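Side-chain contacts in lovastatin nonaketide synthase mokA (Monascus pilosus, PDB 6AD3), which carries out the iterative nine-step polyketide assembly of lovastatin (monacolin K) biosynthesis, the chain here being its condensation domain: residues A[80-85]-A[366-371]; A[261-266]-A[409-414]; A[273-278]-A[345-350]. The protein carries 1 engineered substitution. All blocks are in the same frame, centred on the assembly; numbering follows the deposited sequence.

Contact 1 (A[80-85]-A[366-371]); sequences LGQEYA and MGFFAN
Phe368 brings the CD2-CE2 side of its ring obliquely up to the start of helix 80-91, at Gly81, Gln82 and Ala85. The chain has the two-lobed condensation-domain fold. Helix 80-91 belongs to the first lobe, and residues 366-371 form the loop that leads into strand 371-377 of the second, so the contact ties the lobes together near their junction. The sequence of this loop resembles the conserved GxFxN stretch of nonribosomal peptide synthetase condensation domains. Gly367, which opens the approach to the helix, has phi 135°, and at its backbone angles a side chain would be jammed against the carbonyl O of Met366. Phe368 then turns CG anti to the backbone N (chi1 172°), which carries the ring toward the helix. Two ring atoms, CD2 and CE2, do the touching: CD2 lies 4.2 Å from Gln82 N, and CE2 meets the methyl Ala85 CB at 4.0 Å. Both come up to the main chain of Gly81 and Gln82. Arg208, where the HHxxxDG signature of the family has its second histidine, makes a cation-pi contact with the same ring. The CB of Phe369 points away from the helix. Its backbone N and that of Ala370 both donate to OD2 of Asp212, the aspartate of the signature, so one carboxylate oxygen holds two successive amides of the loop. Asn371 then enters the strand. Across the contact, Gln82 runs past Phe368, its OE1 accepting from Ser79 N and its NE2 donating to Phe209 O. Gly81 O, which already accepts from Ala85 N at 3.1 Å within the helix, lies 3.6 Å from Phe368 CE2.

Contact 2 (A[261-266]-A[409-414]); sequences YWESMH and GVLLER
Leu411 pushes both methyls against the root of Trp262, while Arg414 reaches across to Glu263. The leucine sets CG anti to its backbone N (chi1 -176°), which sends the isobutyl fork straight at the facing helix. CD2 and CD1 both rest against Trp262 CB, at 3.7 and 3.8 Å, and CD1 also lies 4.0 Å from Glu263 CG. It is thus the base of the tryptophan that is used. Its indole leads off from the contact, packs on Pro374 and Leu375 of strand 371-377, and donates from NE1 to His403 O; the CD2 edge of the Tyr261 ring stands over one face of the indole. Glu263 and Leu411 run past each other in opposite senses, which brings the carboxylate out beyond the leucine. There it meets Arg414, whose side chain crosses that of the glutamate at about a right angle. The two helices, 256-266 and 408-414, pack against edge strand 371-377 of the six-stranded mixed sheet in the condensation domain's second lobe, where Leu411 also touches Pro374. Their short segments cross at -53° with axes 10.7 Å apart, wide enough to hold one layer of side chains between them. At the outer side of that layer the guanidinium grips the carboxylate side-on through two nitrogens, both aimed at a single oxygen. NE lies 2.7 Å and NH2 2.8 Å from Glu263 OE2, and both bonds are bent. OE2 sits close to the guanidinium plane, yet the two flat groups are turned 48° apart. NH2 therefore meets the syn lone pair of OE2, whereas NE comes in from well above the carboxylate plane. A bend at chi3 folds the arginine round into this position. Arg414 also touches Leu259, one turn before Glu263; Glu263 itself touches Leu415.

Contact 3 (A[273-278]-A[345-350]); sequences VSPVLP and SSDFSI
Leu277 puts one methyl, CD1, on the root of the Phe348 ring, 3.7 Å from CG and about as far from CD2, the two side chains crossing obliquely. Pro278 sets CD against Ser345 CB at 3.7 Å, and more loosely Pro275 CG faces Asp347 OD2 at 4.0 Å. Two waters bridge the segments, one between backbone atoms, the other between Ser345 OG and Val276 O. Water 2 stands 2.6 Å from Ser345 OG and donates to Val276 O, while water 1 accepts from Ser349 N at 3.1 Å and reaches Pro275 O only weakly. The extended, proline-rich segment 273-278 thus runs beside the start of strand 348-354, an interior strand of the second lobe's mixed sheet in the condensation-domain fold. Just before this strand, Ser345 OG accepts from Asp347 N at 3.2 Å, an ST turn. The serine places OG anti to its own backbone N (chi1 176°), where it can serve the turn and the water alike. Behind the first shell, the sheet and the helix beside it fix the partners. The Phe348 ring packs on Leu339 and Ala340 of helix 327-343 and meets the ring of His336 at a shallow angle. Its backbone pairs with Phe377. Asp347 OD2 forms a salt bridge with Arg376, which probably keeps that carboxylate ionised beside the proline. On the other side of the contact, Gln434 OE1 accepts from Leu277 N and its side chain touches Val276.

Contact 1 joins the two lobes of the condensation domain, whereas contacts 2 and 3 lie farther out on the second lobe. The centres of contacts 1 and 2 are about 17 Å apart, and their segments alternate along the chain; Tyr84 and Leu80 of helix 80-91 pack directly on helix 408-414. Contact 3 lies about 15 Å from contact 2, centre to centre, with both its segments falling between those of contact 2 in sequence, and His266 CE1 reaches Ser349 OG at 3.3 Å. Strand 371-377 links all three: it begins at Asn371, underlies Trp262 and Leu411, and pairs with strand 348-354. Contacts 1 and 3, whose centres are about 26 Å apart, do not touch.

Contact 1 (A[80-85]-A[366-371])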
loop_
_atom_site.group_PDB
_atom_site.type_symbol
_atom_site.label_atom_id
_atom_site.label_comp_id
_atom_site.label_asym_id
_atom_site.label_seq_id
_atom_site.Cartn_x
_atom_site.Cartn_y
_atom_site.Cartn_z
ATOM N N LEU A 80 -6.060 -10.784 11.171
ATOM C CA LEU A 80 -6.100 -11.600 9.972
ATOM C C LEU A 80 -5.012 -11.099 8.957
ATOM O O LEU A 80 -4.267 -11.892 8.372
ATOM C CB LEU A 80 -7.507 -11.552 9.396
ATOM C CG LEU A 80 -8.562 -12.364 10.161
ATOM C CD1 LEU A 80 -9.962 -11.960 9.730
ATOM C CD2 LEU A 80 -8.326 -13.845 9.953
ATOM N N GLY A 81 -4.948 -9.799 8.766
ATOM C CA GLY A 81 -3.954 -9.191 7.883
ATOM C C GLY A 81 -2.546 -9.411 8.383
ATOM O O GLY A 81 -1.642 -9.722 7.587
ATOM N N GLN A 82 -2.314 -9.245 9.692
ATOM C CA GLN A 82 -0.985 -9.569 10.245
ATOM C C GLN A 82 -0.587 -11.020 9.989
ATOM O O GLN A 82 0.563 -11.317 9.667
ATOM C CB GLN A 82 -0.929 -9.291 11.727
ATOM C CG GLN A 82 -0.902 -7.817 12.092
ATOM C CD GLN A 82 -1.047 -7.589 13.583
ATOM O OE1 GLN A 82 -1.617 -8.417 14.303
ATOM N NE2 GLN A 82 -0.438 -6.516 14.079
ATOM N N GLU A 83 -1.549 -11.946 10.136
ATOM C CA GLU A 83 -1.264 -13.343 10.009
ATOM C C GLU A 83 -0.806 -13.719 8.596
ATOM O O GLU A 83 0.195 -14.417 8.435
ATOM C CB GLU A 83 -2.497 -14.163 10.417
ATOM C CG GLU A 83 -2.310 -15.664 10.282
ATOM C CD GLU A 83 -3.527 -16.467 10.767
ATOM O OE1 GLU A 83 -4.360 -15.955 11.530
ATOM O OE2 GLU A 83 -3.705 -17.584 10.280
ATOM N N TYR A 84 -1.470 -13.181 7.566
ATOM C CA TYR A 84 -1.059 -13.485 6.193
ATOM C C TYR A 84 0.307 -12.833 5.897
ATOM O O TYR A 84 1.195 -13.443 5.351
ATOM C CB TYR A 84 -2.101 -13.007 5.171
ATOM C CG TYR A 84 -1.763 -13.457 3.739
ATOM C CD1 TYR A 84 -1.914 -14.800 3.356
ATOM C CD2 TYR A 84 -1.227 -12.568 2.830
ATOM C CE1 TYR A 84 -1.573 -15.219 2.081
ATOM C CE2 TYR A 84 -0.858 -12.961 1.558
ATOM C CZ TYR A 84 -1.042 -14.282 1.172
ATOM O OH TYR A 84 -0.593 -14.653 -0.062
ATOM N N ALA A 85 0.487 -11.636 6.380
ATOM C CA ALA A 85 1.757 -10.971 6.238
ATOM C C ALA A 85 2.892 -11.758 6.924
ATOM O O ALA A 85 3.985 -11.862 6.393
ATOM C CB ALA A 85 1.643 -9.570 6.798
ATOM N N MET A 366 -4.501 3.341 14.835
ATOM C CA MET A 366 -3.209 3.027 14.284
ATOM C C MET A 366 -3.106 1.526 14.056
ATOM O O MET A 366 -3.679 0.730 14.799
ATOM C CB MET A 366 -2.093 3.469 15.247
ATOM C CG MET A 366 -2.109 4.929 15.637
ATOM S SD MET A 366 -1.781 6.012 14.211
ATOM C CE MET A 366 -1.627 7.584 15.059
ATOM N N GLY A 367 -2.354 1.151 13.028
ATOM C CA GLY A 367 -1.968 -0.213 12.790
ATOM C C GLY A 367 -2.143 -0.582 11.319
ATOM O O GLY A 367 -2.219 0.302 10.443
ATOM N N PHE A 368 -2.102 -1.877 11.048
ATOM C CA PHE A 368 -2.073 -2.406 9.695
ATOM C C PHE A 368 -3.462 -2.890 9.295
ATOM O O PHE A 368 -3.866 -3.986 9.668
ATOM C CB PHE A 368 -1.052 -3.541 9.595
ATOM C CG PHE A 368 -1.063 -4.277 8.298
ATOM C CD1 PHE A 368 -1.304 -3.624 7.106
ATOM C CD2 PHE A 368 -0.794 -5.650 8.263
ATOM C CE1 PHE A 368 -1.219 -4.289 5.892
ATOM C CE2 PHE A 368 -0.720 -6.318 7.045
ATOM C CZ PHE A 368 -0.968 -5.641 5.867
ATOM N N PHE A 369 -4.227 -2.003 8.657
ATOM C CA PHE A 369 -5.635 -2.285 8.287
ATOM C C PHE A 369 -5.789 -2.529 6.806
ATOM O O PHE A 369 -6.764 -3.130 6.394
ATOM C CB PHE A 369 -6.537 -1.129 8.661
ATOM C CG PHE A 369 -6.732 -0.967 10.139
ATOM C CD1 PHE A 369 -7.694 -1.711 10.802
ATOM C CD2 PHE A 369 -5.911 -0.118 10.888
ATOM C CE1 PHE A 369 -7.894 -1.538 12.169
ATOM C CE2 PHE A 369 -6.118 0.052 12.246
ATOM C CZ PHE A 369 -7.119 -0.629 12.878
ATOM N N ALA A 370 -4.849 -2.020 6.012
ATOM C CA ALA A 370 -4.974 -1.986 4.541
ATOM C C ALA A 370 -5.177 -3.365 3.893
ATOM O O ALA A 370 -4.728 -4.401 4.392
ATOM C CB ALA A 370 -3.777 -1.271 3.920
ATOM N N ASN A 371 -5.873 -3.360 2.772
ATOM C CA ASN A 371 -6.329 -4.584 2.165
ATOM C C ASN A 371 -6.226 -4.458 0.629
ATOM O O ASN A 371 -5.911 -3.350 0.095
ATOM C CB ASN A 371 -7.752 -4.802 2.577
ATOM C CG ASN A 371 -8.267 -6.203 2.251
ATOM O OD1 ASN A 371 -7.510 -7.185 2.189
ATOM N ND2 ASN A 371 -9.597 -6.312 2.179
#

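Contact 2 (A[261-266]-A[409-414])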
loop_
_atom_site.group_PDB
_atom_site.type_symbol
_atom_site.label_atom_id
_atom_site.label_comp_id
_atom_site.label_asym_id
_atom_site.label_seq_id
_atom_site.Cartn_x
_atom_site.Cartn_y
_atom_site.Cartn_z
ATOM N N TYR A 261 -19.236 -14.014 -2.592
ATOM C CA TYR A 261 -19.147 -13.057 -3.692
ATOM C C TYR A 261 -17.801 -13.153 -4.380
ATOM O O TYR A 261 -17.722 -13.308 -5.596
ATOM C CB TYR A 261 -19.351 -11.637 -3.183
ATOM C CG TYR A 261 -19.080 -10.578 -4.203
ATOM C CD1 TYR A 261 -20.050 -10.216 -5.116
ATOM C CD2 TYR A 261 -17.852 -9.923 -4.255
ATOM C CE1 TYR A 261 -19.837 -9.192 -6.014
ATOM C CE2 TYR A 261 -17.617 -8.909 -5.180
ATOM C CZ TYR A 261 -18.599 -8.582 -6.085
ATOM O OH TYR A 261 -18.398 -7.563 -6.997
ATOM N N TRP A 262 -16.730 -13.100 -3.602
ATOM C CA TRP A 262 -15.397 -13.184 -4.202
ATOM C C TRP A 262 -15.078 -14.567 -4.737
ATOM O O TRP A 262 -14.459 -14.697 -5.790
ATOM C CB TRP A 262 -14.324 -12.717 -3.217
ATOM C CG TRP A 262 -14.454 -11.290 -2.847
ATOM C CD1 TRP A 262 -14.855 -10.807 -1.668
ATOM C CD2 TRP A 262 -14.172 -10.151 -3.673
ATOM N NE1 TRP A 262 -14.854 -9.426 -1.694
ATOM C CE2 TRP A 262 -14.467 -9.013 -2.924
ATOM C CE3 TRP A 262 -13.804 -9.992 -5.021
ATOM C CZ2 TRP A 262 -14.365 -7.717 -3.448
ATOM C CZ3 TRP A 262 -13.666 -8.717 -5.523
ATOM C CH2 TRP A 262 -13.912 -7.590 -4.725
ATOM N N GLU A 263 -15.563 -15.612 -4.066
ATOM C CA GLU A 263 -15.297 -16.964 -4.508
ATOM C C GLU A 263 -15.991 -17.231 -5.832
ATOM O O GLU A 263 -15.451 -17.873 -6.716
ATOM C CB GLU A 263 -15.776 -17.974 -3.462
ATOM C CG GLU A 263 -14.813 -18.110 -2.295
ATOM C CD GLU A 263 -15.241 -19.203 -1.330
ATOM O OE1 GLU A 263 -15.445 -20.357 -1.779
ATOM O OE2 GLU A 263 -15.352 -18.907 -0.137
ATOM N N SER A 264 -17.210 -16.764 -5.953
ATOM C CA SER A 264 -17.945 -16.985 -7.198
ATOM C C SER A 264 -17.298 -16.197 -8.347
ATOM O O SER A 264 -17.099 -16.727 -9.454
ATOM C CB SER A 264 -19.406 -16.593 -7.027
ATOM O OG SER A 264 -19.997 -16.480 -8.306
ATOM N N MET A 265 -16.864 -14.959 -8.068
ATOM C CA MET A 265 -16.196 -14.146 -9.081
ATOM C C MET A 265 -15.002 -14.885 -9.676
ATOM O O MET A 265 -14.737 -14.797 -10.888
ATOM C CB MET A 265 -15.716 -12.826 -8.463
ATOM C CG MET A 265 -14.978 -11.934 -9.438
ATOM S SD MET A 265 -14.337 -10.444 -8.640
ATOM C CE MET A 265 -15.845 -9.512 -8.317
ATOM N N HIS A 266 -14.253 -15.563 -8.806
ATOM C CA HIS A 266 -12.971 -16.161 -9.173
ATOM C C HIS A 266 -13.021 -17.654 -9.462
ATOM O O HIS A 266 -12.046 -18.241 -9.941
ATOM C CB HIS A 266 -11.944 -15.840 -8.079
ATOM C CG HIS A 266 -11.507 -14.414 -8.118
ATOM N ND1 HIS A 266 -10.738 -13.925 -9.148
ATOM C CD2 HIS A 266 -11.930 -13.335 -7.421
ATOM C CE1 HIS A 266 -10.620 -12.619 -9.019
ATOM N NE2 HIS A 266 -11.344 -12.236 -7.988
ATOM N N GLY A 409 -5.942 -12.273 2.195
ATOM C CA GLY A 409 -5.256 -13.514 2.568
ATOM C C GLY A 409 -6.227 -14.613 2.977
ATOM O O GLY A 409 -5.989 -15.806 2.712
ATOM N N VAL A 410 -7.351 -14.246 3.596
ATOM C CA VAL A 410 -8.325 -15.305 3.891
ATOM C C VAL A 410 -9.038 -15.819 2.660
ATOM O O VAL A 410 -9.197 -17.041 2.512
ATOM C CB VAL A 410 -9.257 -15.106 5.123
ATOM C CG1 VAL A 410 -9.043 -13.850 5.887
ATOM C CG2 VAL A 410 -10.718 -15.470 4.856
ATOM N N LEU A 411 -9.249 -14.956 1.673
ATOM C CA LEU A 411 -9.743 -15.425 0.349
ATOM C C LEU A 411 -8.748 -16.347 -0.318
ATOM O O LEU A 411 -9.097 -17.423 -0.834
ATOM C CB LEU A 411 -10.031 -14.249 -0.564
ATOM C CG LEU A 411 -10.625 -14.627 -1.905
ATOM C CD1 LEU A 411 -11.983 -15.297 -1.738
ATOM C CD2 LEU A 411 -10.739 -13.423 -2.818
ATOM N N LEU A 412 -7.512 -15.908 -0.406
ATOM C CA LEU A 412 -6.499 -16.718 -1.026
ATOM C C LEU A 412 -6.448 -18.139 -0.429
ATOM O O LEU A 412 -6.336 -19.131 -1.166
ATOM C CB LEU A 412 -5.145 -16.052 -0.854
ATOM C CG LEU A 412 -4.571 -15.246 -2.005
ATOM C CD1 LEU A 412 -5.455 -14.863 -3.143
ATOM C CD2 LEU A 412 -3.646 -14.140 -1.562
ATOM N N GLU A 413 -6.499 -18.221 0.894
ATOM C CA GLU A 413 -6.443 -19.510 1.580
ATOM C C GLU A 413 -7.649 -20.346 1.236
ATOM O O GLU A 413 -7.523 -21.529 0.888
ATOM C CB GLU A 413 -6.374 -19.334 3.086
ATOM C CG GLU A 413 -6.518 -20.661 3.834
ATOM C CD GLU A 413 -6.053 -20.572 5.271
ATOM O OE1 GLU A 413 -5.267 -21.444 5.707
ATOM O OE2 GLU A 413 -6.434 -19.605 5.952
ATOM N N ARG A 414 -8.812 -19.725 1.260
ATOM C CA ARG A 414 -10.031 -20.413 0.884
ATOM C C ARG A 414 -10.014 -20.955 -0.513
ATOM O O ARG A 414 -10.547 -22.036 -0.751
ATOM C CB ARG A 414 -11.231 -19.542 1.086
ATOM C CG ARG A 414 -11.508 -19.339 2.550
ATOM C CD ARG A 414 -12.734 -18.506 2.750
ATOM N NE ARG A 414 -13.885 -19.140 2.147
ATOM C CZ ARG A 414 -14.746 -19.878 2.813
ATOM N NH1 ARG A 414 -14.599 -20.054 4.130
ATOM N NH2 ARG A 414 -15.802 -20.352 2.187
#

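Contact 3 (A[273-278]-A[345-350])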
loop_
_atom_site.group_PDB
_atom_site.type_symbol
_atom_site.label_atom_id
_atom_site.label_comp_id
_atom_site.label_asym_id
_atom_site.label_seq_id
_atom_site.Cartn_x
_atom_site.Cartn_y
_atom_site.Cartn_z
ATOM N N VAL A 273 -6.851 -23.713 -14.729
ATOM C CA VAL A 273 -6.094 -22.906 -13.801
ATOM C C VAL A 273 -6.508 -21.455 -13.960
ATOM O O VAL A 273 -6.896 -21.036 -15.045
ATOM C CB VAL A 273 -4.571 -23.039 -14.027
ATOM C CG1 VAL A 273 -4.041 -24.277 -13.306
ATOM C CG2 VAL A 273 -4.253 -23.094 -15.516
ATOM N N SER A 274 -6.539 -20.736 -12.855
ATOM C CA SER A 274 -6.674 -19.285 -12.899
ATOM C C SER A 274 -5.642 -18.704 -13.889
ATOM O O SER A 274 -4.446 -19.005 -13.786
ATOM C CB SER A 274 -6.476 -18.704 -11.515
ATOM O OG SER A 274 -7.489 -19.136 -10.643
ATOM N N PRO A 275 -6.122 -17.986 -14.926
ATOM C CA PRO A 275 -5.196 -17.316 -15.832
ATOM C C PRO A 275 -4.335 -16.290 -15.095
ATOM O O PRO A 275 -4.805 -15.631 -14.185
ATOM C CB PRO A 275 -6.129 -16.594 -16.841
ATOM C CG PRO A 275 -7.518 -17.117 -16.568
ATOM C CD PRO A 275 -7.498 -17.492 -15.110
ATOM N N VAL A 276 -3.108 -16.129 -15.554
ATOM C CA VAL A 276 -2.219 -15.165 -14.981
ATOM C C VAL A 276 -1.905 -14.133 -16.058
ATOM O O VAL A 276 -2.016 -14.405 -17.247
ATOM C CB VAL A 276 -0.924 -15.829 -14.478
ATOM C CG1 VAL A 276 -1.256 -16.940 -13.499
ATOM C CG2 VAL A 276 -0.106 -16.373 -15.639
ATOM N N LEU A 277 -1.680 -12.909 -15.627
ATOM C CA LEU A 277 -1.398 -11.838 -16.521
ATOM C C LEU A 277 -0.215 -12.184 -17.440
ATOM O O LEU A 277 0.877 -12.552 -16.960
ATOM C CB LEU A 277 -1.068 -10.599 -15.696
ATOM C CG LEU A 277 -1.034 -9.269 -16.447
ATOM C CD1 LEU A 277 -2.460 -8.872 -16.830
ATOM C CD2 LEU A 277 -0.379 -8.214 -15.549
ATOM N N PRO A 278 -0.385 -11.989 -18.758
ATOM C CA PRO A 278 0.773 -12.162 -19.649
ATOM C C PRO A 278 1.862 -11.147 -19.432
ATOM O O PRO A 278 1.658 -10.110 -18.775
ATOM C CB PRO A 278 0.157 -12.010 -21.053
ATOM C CG PRO A 278 -1.251 -12.473 -20.860
ATOM C CD PRO A 278 -1.637 -11.874 -19.527
ATOM N N SER A 345 -4.612 -9.893 -23.033
ATOM C CA SER A 345 -5.525 -10.686 -22.241
ATOM C C SER A 345 -6.911 -10.071 -22.227
ATOM O O SER A 345 -7.057 -8.850 -22.214
ATOM C CB SER A 345 -4.998 -10.808 -20.803
ATOM O OG SER A 345 -5.925 -11.505 -19.990
ATOM N N SER A 346 -7.932 -10.918 -22.201
ATOM C CA SER A 346 -9.307 -10.457 -22.058
ATOM C C SER A 346 -9.925 -10.921 -20.728
ATOM O O SER A 346 -11.112 -10.734 -20.500
ATOM C CB SER A 346 -10.161 -10.941 -23.233
ATOM O OG SER A 346 -10.100 -12.336 -23.319
ATOM N N ASP A 347 -9.105 -11.503 -19.848
ATOM C CA ASP A 347 -9.583 -11.950 -18.540
ATOM C C ASP A 347 -8.419 -11.963 -17.553
ATOM O O ASP A 347 -7.534 -12.838 -17.606
ATOM C CB ASP A 347 -10.243 -13.325 -18.637
ATOM C CG ASP A 347 -10.656 -13.901 -17.279
ATOM O OD1 ASP A 347 -10.675 -13.189 -16.243
ATOM O OD2 ASP A 347 -10.926 -15.120 -17.245
ATOM N N PHE A 348 -8.359 -10.909 -16.742
ATOM C CA PHE A 348 -7.340 -10.820 -15.719
ATOM C C PHE A 348 -7.858 -9.995 -14.566
ATOM O O PHE A 348 -8.871 -9.300 -14.700
ATOM C CB PHE A 348 -6.019 -10.221 -16.267
ATOM C CG PHE A 348 -6.152 -8.839 -16.865
ATOM C CD1 PHE A 348 -6.587 -8.674 -18.196
ATOM C CD2 PHE A 348 -5.923 -7.679 -16.095
ATOM C CE1 PHE A 348 -6.663 -7.409 -18.767
ATOM C CE2 PHE A 348 -6.032 -6.420 -16.663
ATOM C CZ PHE A 348 -6.462 -6.285 -17.973
ATOM N N SER A 349 -7.121 -10.012 -13.452
ATOM C CA SER A 349 -7.608 -9.333 -12.257
ATOM C C SER A 349 -6.663 -8.257 -11.781
ATOM O O SER A 349 -5.450 -8.300 -12.038
ATOM C CB SER A 349 -7.858 -10.358 -11.134
ATOM O OG SER A 349 -8.900 -11.260 -11.469
ATOM N N ILE A 350 -7.242 -7.239 -11.164
ATOM C CA ILE A 350 -6.477 -6.158 -10.591
ATOM C C ILE A 350 -6.826 -6.047 -9.120
ATOM O O ILE A 350 -7.994 -5.843 -8.758
ATOM C CB ILE A 350 -6.790 -4.815 -11.273
ATOM C CG1 ILE A 350 -6.484 -4.889 -12.811
ATOM C CG2 ILE A 350 -5.988 -3.685 -10.585
ATOM C CD1 ILE A 350 -6.933 -3.670 -13.605
HETATM O O HOH W 1 -4.999 -12.297 -13.443
HETATM O O HOH W 2 -4.622 -13.571 -19.056
#